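Local coordinates for putative hemin transport system, substrate-binding protein (Burkholderia cenocepacia J2315, PDB 5GIZ) that probably captures heme in the periplasm and hands it to an uptake transporter, as the substrate-binding component of a bacterial heme-acquisition system, at residues A[162-167]-A[191-196]; A[150-155]-A[206-211]. One frame throughout, in Å; residues are numbered along the deposited sequence.

From the N terminus the chain first builds a parallel four-stranded sheet, crosses over through the long helix 118-141 and enters a second sheet at 150-155, the strand that opens contact 2. That strand runs on to residue 159, turns back as 162-167 and pairs antiparallel with 191-196, so contact 1 closes a loop of 23 residues. After helix 196-202 the chain returns to pair 206-211 parallel with 150-155, closing a longer loop of 50 residues that holds the whole of contact 1. Strands 151-159 and 162-166 are sheet neighbours, so the two contacts lie on either side of the 151-159/162-166 seam of one mixed sheet, about 12 Å apart between centres.

Contact 1: residues A[162-167]-A[191-196]; sequences QALVAG and YKPLTT
Three backbone hydrogen bonds join Ala163 and Val165 to Lys192 and Leu194 in an antiparallel ladder. Lys192 and Val165 form a hydrogen-bonded pair: Val165 N gives a nearly straight bond to Lys192 O at 3.0 Å, and Lys192 N returns one to Val165 O at 3.1 Å. Leu194 N reaches Ala163 O at 2.7 Å. Pro193, with no N-H to give, falls in the non-hydrogen-bonded pair with Leu164, where its missing donor costs this ladder nothing. A water accepts from Ala163 N and donates weakly to Leu194 O, extending the link past the last direct bond.

The apolar contacts divide between two faces. On the face of Leu164, Ala166 and Tyr191, Leu164 CD1 lies against Pro193 CD at 3.8 Å, while the Leu164 side chain crosses that of Tyr191 at about a right angle, with Leu164 CG 3.9 Å from Tyr191 CB. With CG beside its own N (chi1 -76°), Tyr191 carries its ring over the neighbouring strand; CE1 meets Ala166 CB at 3.5 Å, where a methyl is small enough to admit the ring. On the other face Val165 CG1 packs on Leu194 CB at 3.9 Å.

Tyr191 contacts heme in heme-bound structures of this protein, so this strand pair sets a heme-binding side chain against Ala166. Thr195, whose OG1 accepts from Ala198 N, is the N-cap of helix 196-202. Strand 151-159 flanks 162-166, with Phe154 and Leu156 touching Tyr191, while the loop residue Met185 packs on Val165 and Leu194, and Phe229 on Ala163 and Leu194.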
loop_
_atom_site.group_PDB
_atom_site.type_symbol
_atom_site.label_atom_id
_atom_site.label_comp_id
_atom_site.label_asym_id
_atom_site.label_seq_id
_atom_site.Cartn_x
_atom_site.Cartn_y
_atom_site.Cartn_z
ATOM N N GLN A 162 22.684 -5.555 2.304
ATOM C CA GLN A 162 21.819 -6.266 1.339
ATOM C C GLN A 162 20.399 -5.740 1.288
ATOM O O GLN A 162 19.665 -5.815 2.255
ATOM C CB GLN A 162 21.814 -7.761 1.597
ATOM C CG GLN A 162 21.239 -8.537 0.437
ATOM C CD GLN A 162 21.642 -9.991 0.484
ATOM O OE1 GLN A 162 22.060 -10.563 -0.528
ATOM N NE2 GLN A 162 21.507 -10.597 1.655
ATOM N N ALA A 163 19.979 -5.307 0.091
ATOM C CA ALA A 163 18.626 -4.819 -0.086
ATOM C C ALA A 163 17.654 -5.973 -0.242
ATOM O O ALA A 163 17.996 -7.003 -0.878
ATOM C CB ALA A 163 18.545 -3.959 -1.335
ATOM N N LEU A 164 16.455 -5.798 0.282
ATOM C CA LEU A 164 15.329 -6.713 0.029
ATOM C C LEU A 164 14.465 -6.069 -1.064
ATOM O O LEU A 164 14.025 -4.934 -0.887
ATOM C CB LEU A 164 14.539 -6.899 1.320
ATOM C CG LEU A 164 13.431 -7.945 1.272
ATOM C CD1 LEU A 164 14.041 -9.335 1.326
ATOM C CD2 LEU A 164 12.448 -7.756 2.408
ATOM N N VAL A 165 14.239 -6.798 -2.163
ATOM C CA VAL A 165 13.635 -6.211 -3.361
ATOM C C VAL A 165 12.397 -6.978 -3.820
ATOM O O VAL A 165 12.258 -8.156 -3.531
ATOM C CB VAL A 165 14.660 -6.117 -4.510
ATOM C CG1 VAL A 165 15.821 -5.245 -4.073
ATOM C CG2 VAL A 165 15.140 -7.517 -4.937
ATOM N N ALA A 166 11.495 -6.277 -4.509
ATOM C CA ALA A 166 10.218 -6.820 -4.941
ATOM C C ALA A 166 10.298 -7.489 -6.316
ATOM O O ALA A 166 10.763 -6.908 -7.287
ATOM C CB ALA A 166 9.181 -5.722 -4.971
ATOM N N GLY A 167 9.845 -8.740 -6.343
ATOM C CA GLY A 167 9.617 -9.455 -7.579
ATOM C C GLY A 167 8.156 -9.340 -7.982
ATOM O O GLY A 167 7.516 -8.316 -7.767
ATOM N N TYR A 191 9.212 -10.964 -2.093
ATOM C CA TYR A 191 10.453 -10.248 -1.811
ATOM C C TYR A 191 11.602 -11.228 -1.704
ATOM O O TYR A 191 11.422 -12.340 -1.196
ATOM C CB TYR A 191 10.275 -9.413 -0.532
ATOM C CG TYR A 191 9.448 -8.156 -0.743
ATOM C CD1 TYR A 191 10.054 -7.018 -1.236
ATOM C CD2 TYR A 191 8.083 -8.096 -0.441
ATOM C CE1 TYR A 191 9.346 -5.863 -1.430
ATOM C CE2 TYR A 191 7.359 -6.932 -0.649
ATOM C CZ TYR A 191 8.013 -5.822 -1.156
ATOM O OH TYR A 191 7.390 -4.607 -1.379
ATOM N N LYS A 192 12.794 -10.853 -2.157
ATOM C CA LYS A 192 13.978 -11.676 -1.968
ATOM C C LYS A 192 15.198 -10.770 -1.750
ATOM O O LYS A 192 15.226 -9.645 -2.295
ATOM C CB LYS A 192 14.123 -12.634 -3.171
ATOM C CG LYS A 192 15.484 -12.700 -3.843
ATOM C CD LYS A 192 15.419 -13.109 -5.319
ATOM C CE LYS A 192 14.731 -14.430 -5.573
ATOM N NZ LYS A 192 15.532 -15.555 -5.032
ATOM N N PRO A 193 16.177 -11.213 -0.926
ATOM C CA PRO A 193 17.444 -10.482 -0.803
ATOM C C PRO A 193 18.152 -10.376 -2.134
ATOM O O PRO A 193 18.272 -11.378 -2.865
ATOM C CB PRO A 193 18.249 -11.326 0.186
ATOM C CG PRO A 193 17.204 -11.953 1.044
ATOM C CD PRO A 193 16.070 -12.279 0.102
ATOM N N LEU A 194 18.607 -9.170 -2.447
ATOM C CA LEU A 194 19.234 -8.865 -3.708
ATOM C C LEU A 194 20.704 -9.204 -3.693
ATOM O O LEU A 194 21.441 -8.670 -2.892
ATOM C CB LEU A 194 19.076 -7.364 -3.996
ATOM C CG LEU A 194 19.638 -6.824 -5.302
ATOM C CD1 LEU A 194 18.898 -7.330 -6.536
ATOM C CD2 LEU A 194 19.661 -5.288 -5.206
ATOM N N THR A 195 21.121 -10.055 -4.612
ATOM C CA THR A 195 22.527 -10.382 -4.758
ATOM C C THR A 195 23.091 -9.429 -5.804
ATOM O O THR A 195 22.355 -8.993 -6.707
ATOM C CB THR A 195 22.686 -11.821 -5.238
ATOM O OG1 THR A 195 22.034 -11.971 -6.512
ATOM C CG2 THR A 195 22.060 -12.779 -4.231
ATOM N N THR A 196 24.384 -9.116 -5.699
ATOM C CA THR A 196 25.007 -8.161 -6.630
ATOM C C THR A 196 24.913 -8.675 -8.064
ATOM O O THR A 196 24.800 -7.890 -8.986
ATOM C CB THR A 196 26.486 -7.839 -6.293
ATOM O OG1 THR A 196 27.280 -9.014 -6.477
ATOM C CG2 THR A 196 26.645 -7.290 -4.858
HETATM O O HOH W 1 21.764 -5.368 -2.232
#

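Contact 2: residues A[150-155]-A[206-211]; sequences PRVLFV and VVLISD. With SO4 (sulfate ion), chain D.
The Phe154 ring meets Leu208 at its edge, with Leu208 CG in the ring plane and 3.7 Å from Phe154 CD1. A first torsion close to 180° (chi1 -178°) carries the ring across to the neighbouring strand, and Phe154 CE1 comes within 4.0 Å of Ile209 CA and Ser210 N. The guanidinium of Arg151 is likewise approached at its edge: the sulfate sulfur lies in its plane, NH2 donating to sulfate O4 at 2.9 Å and NH1 to sulfate O1 at 3.2 Å. This two-pronged grip suits a planar cation, although the sulfate probably comes from the crystallisation liquor. Arg151 NE and NH2 also bond to Ala202 O and Ala184 O, which help fix the group's rotation.

Between the strands runs a parallel ladder. Leu153 uses both backbone groups, its N donating to Val206 O and its O accepting from Leu208 N at 2.8 Å; Val155 N then bonds to Leu208 O at 3.0 Å. Beta-branched valines and isoleucine suit these extended, buried positions. Val152 CG1 packs on Leu208 CB at 3.7 Å on the face of Phe154, whereas on the other face Val155 and Ile209 lie side by side, CG1 to CD1 at 4.0 Å.

This buried parallel pair belongs to the second lobe's mixed sheet in a periplasmic binding protein, and Phe154 lies beside Ala172 and Tyr191, which contact heme in heme-bound structures. Ser210, short and polar, is the N-cap of helix 211-217, its OG bonded to Gly213 N. Strand 240-243 flanks 206-210, with Val241 touching Val206 and Leu208; strand 162-166 lies beside 151-155, and Leu248 and Leu249 of helix 245-249 pack on Phe154.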
loop_
_atom_site.group_PDB
_atom_site.type_symbol
_atom_site.label_atom_id
_atom_site.label_comp_id
_atom_site.label_asym_id
_atom_site.label_seq_id
_atom_site.Cartn_x
_atom_site.Cartn_y
_atom_site.Cartn_z
ATOM N N PRO A 150 10.828 2.081 -18.712
ATOM C CA PRO A 150 12.101 1.972 -18.030
ATOM C C PRO A 150 12.101 0.877 -16.925
ATOM O O PRO A 150 11.052 0.537 -16.360
ATOM C CB PRO A 150 12.271 3.386 -17.444
ATOM C CG PRO A 150 10.879 3.837 -17.194
ATOM C CD PRO A 150 10.117 3.335 -18.381
ATOM N N ARG A 151 13.300 0.403 -16.572
ATOM C CA ARG A 151 13.433 -0.643 -15.558
ATOM C C ARG A 151 13.561 -0.027 -14.189
ATOM O O ARG A 151 14.432 0.795 -13.963
ATOM C CB ARG A 151 14.637 -1.524 -15.859
ATOM C CG ARG A 151 14.626 -2.155 -17.255
ATOM C CD ARG A 151 15.855 -3.035 -17.468
ATOM N NE ARG A 151 15.761 -4.254 -16.689
ATOM C CZ ARG A 151 15.101 -5.341 -17.032
ATOM N NH1 ARG A 151 14.378 -5.389 -18.149
ATOM N NH2 ARG A 151 15.067 -6.377 -16.183
ATOM N N VAL A 152 12.677 -0.403 -13.272
ATOM C CA VAL A 152 12.651 0.167 -11.935
ATOM C C VAL A 152 12.840 -0.941 -10.917
ATOM O O VAL A 152 12.110 -1.928 -10.952
ATOM C CB VAL A 152 11.304 0.869 -11.663
ATOM C CG1 VAL A 152 11.273 1.420 -10.240
ATOM C CG2 VAL A 152 11.073 1.976 -12.696
ATOM N N LEU A 153 13.789 -0.750 -9.989
ATOM C CA LEU A 153 14.049 -1.646 -8.855
ATOM C C LEU A 153 13.364 -1.036 -7.658
ATOM O O LEU A 153 13.665 0.107 -7.343
ATOM C CB LEU A 153 15.533 -1.641 -8.592
ATOM C CG LEU A 153 15.970 -2.442 -7.361
ATOM C CD1 LEU A 153 15.749 -3.910 -7.577
ATOM C CD2 LEU A 153 17.430 -2.115 -7.021
ATOM N N PHE A 154 12.506 -1.809 -6.998
ATOM C CA PHE A 154 11.918 -1.432 -5.722
ATOM C C PHE A 154 12.600 -2.098 -4.552
ATOM O O PHE A 154 12.602 -3.299 -4.450
ATOM C CB PHE A 154 10.389 -1.704 -5.635
ATOM C CG PHE A 154 9.812 -1.250 -4.319
ATOM C CD1 PHE A 154 9.667 0.071 -4.062
ATOM C CD2 PHE A 154 9.549 -2.144 -3.303
ATOM C CE1 PHE A 154 9.212 0.546 -2.842
ATOM C CE2 PHE A 154 9.083 -1.660 -2.077
ATOM C CZ PHE A 154 8.948 -0.346 -1.854
ATOM N N VAL A 155 13.188 -1.276 -3.718
ATOM C CA VAL A 155 13.773 -1.679 -2.453
ATOM C C VAL A 155 12.768 -1.449 -1.333
ATOM O O VAL A 155 12.398 -0.297 -1.061
ATOM C CB VAL A 155 15.006 -0.823 -2.153
ATOM C CG1 VAL A 155 15.558 -1.141 -0.750
ATOM C CG2 VAL A 155 16.065 -1.052 -3.249
ATOM N N VAL A 206 16.073 3.240 -12.549
ATOM C CA VAL A 206 15.686 4.057 -11.386
ATOM C C VAL A 206 15.587 3.140 -10.199
ATOM O O VAL A 206 15.142 1.984 -10.337
ATOM C CB VAL A 206 14.283 4.702 -11.563
ATOM C CG1 VAL A 206 13.875 5.662 -10.404
ATOM C CG2 VAL A 206 14.192 5.483 -12.870
ATOM N N VAL A 207 16.033 3.589 -9.047
ATOM C CA VAL A 207 15.753 2.904 -7.805
ATOM C C VAL A 207 14.611 3.622 -7.099
ATOM O O VAL A 207 14.686 4.813 -6.812
ATOM C CB VAL A 207 16.970 2.894 -6.883
ATOM C CG1 VAL A 207 16.637 2.234 -5.589
ATOM C CG2 VAL A 207 18.180 2.243 -7.556
ATOM N N LEU A 208 13.573 2.861 -6.784
ATOM C CA LEU A 208 12.393 3.308 -6.086
ATOM C C LEU A 208 12.465 2.721 -4.686
ATOM O O LEU A 208 12.792 1.558 -4.495
ATOM C CB LEU A 208 11.153 2.768 -6.780
ATOM C CG LEU A 208 9.778 3.132 -6.211
ATOM C CD1 LEU A 208 9.558 4.649 -6.282
ATOM C CD2 LEU A 208 8.681 2.378 -6.972
ATOM N N ILE A 209 12.149 3.545 -3.720
ATOM C CA ILE A 209 12.214 3.153 -2.305
ATOM C C ILE A 209 11.164 3.935 -1.542
ATOM O O ILE A 209 10.809 5.071 -1.894
ATOM C CB ILE A 209 13.649 3.382 -1.766
ATOM C CG1 ILE A 209 13.840 2.758 -0.387
ATOM C CG2 ILE A 209 13.997 4.831 -1.740
ATOM C CD1 ILE A 209 15.293 2.774 0.029
ATOM N N SER A 210 10.651 3.371 -0.459
ATOM C CA SER A 210 9.771 4.156 0.372
ATOM C C SER A 210 10.574 5.196 1.181
ATOM O O SER A 210 11.767 5.025 1.428
ATOM C CB SER A 210 8.920 3.310 1.306
ATOM O OG SER A 210 9.745 2.693 2.280
ATOM N N ASP A 211 9.856 6.227 1.616
ATOM C CA ASP A 211 10.442 7.212 2.527
ATOM C C ASP A 211 11.049 6.515 3.721
ATOM O O ASP A 211 12.195 6.862 4.128
ATOM C CB ASP A 211 9.412 8.212 3.057
ATOM C CG ASP A 211 8.798 9.061 1.973
ATOM O OD1 ASP A 211 9.255 8.947 0.816
ATOM O OD2 ASP A 211 7.850 9.832 2.293
HETATM S S SO4 D . 13.324 -8.966 -18.500
HETATM O O1 SO4 D . 12.358 -7.848 -18.486
HETATM O O2 SO4 D . 12.537 -10.201 -18.538
HETATM O O3 SO4 D . 14.206 -8.821 -19.675
HETATM O O4 SO4 D . 14.142 -8.937 -17.270
HETATM O O HOH W 2 10.911 0.713 0.747
#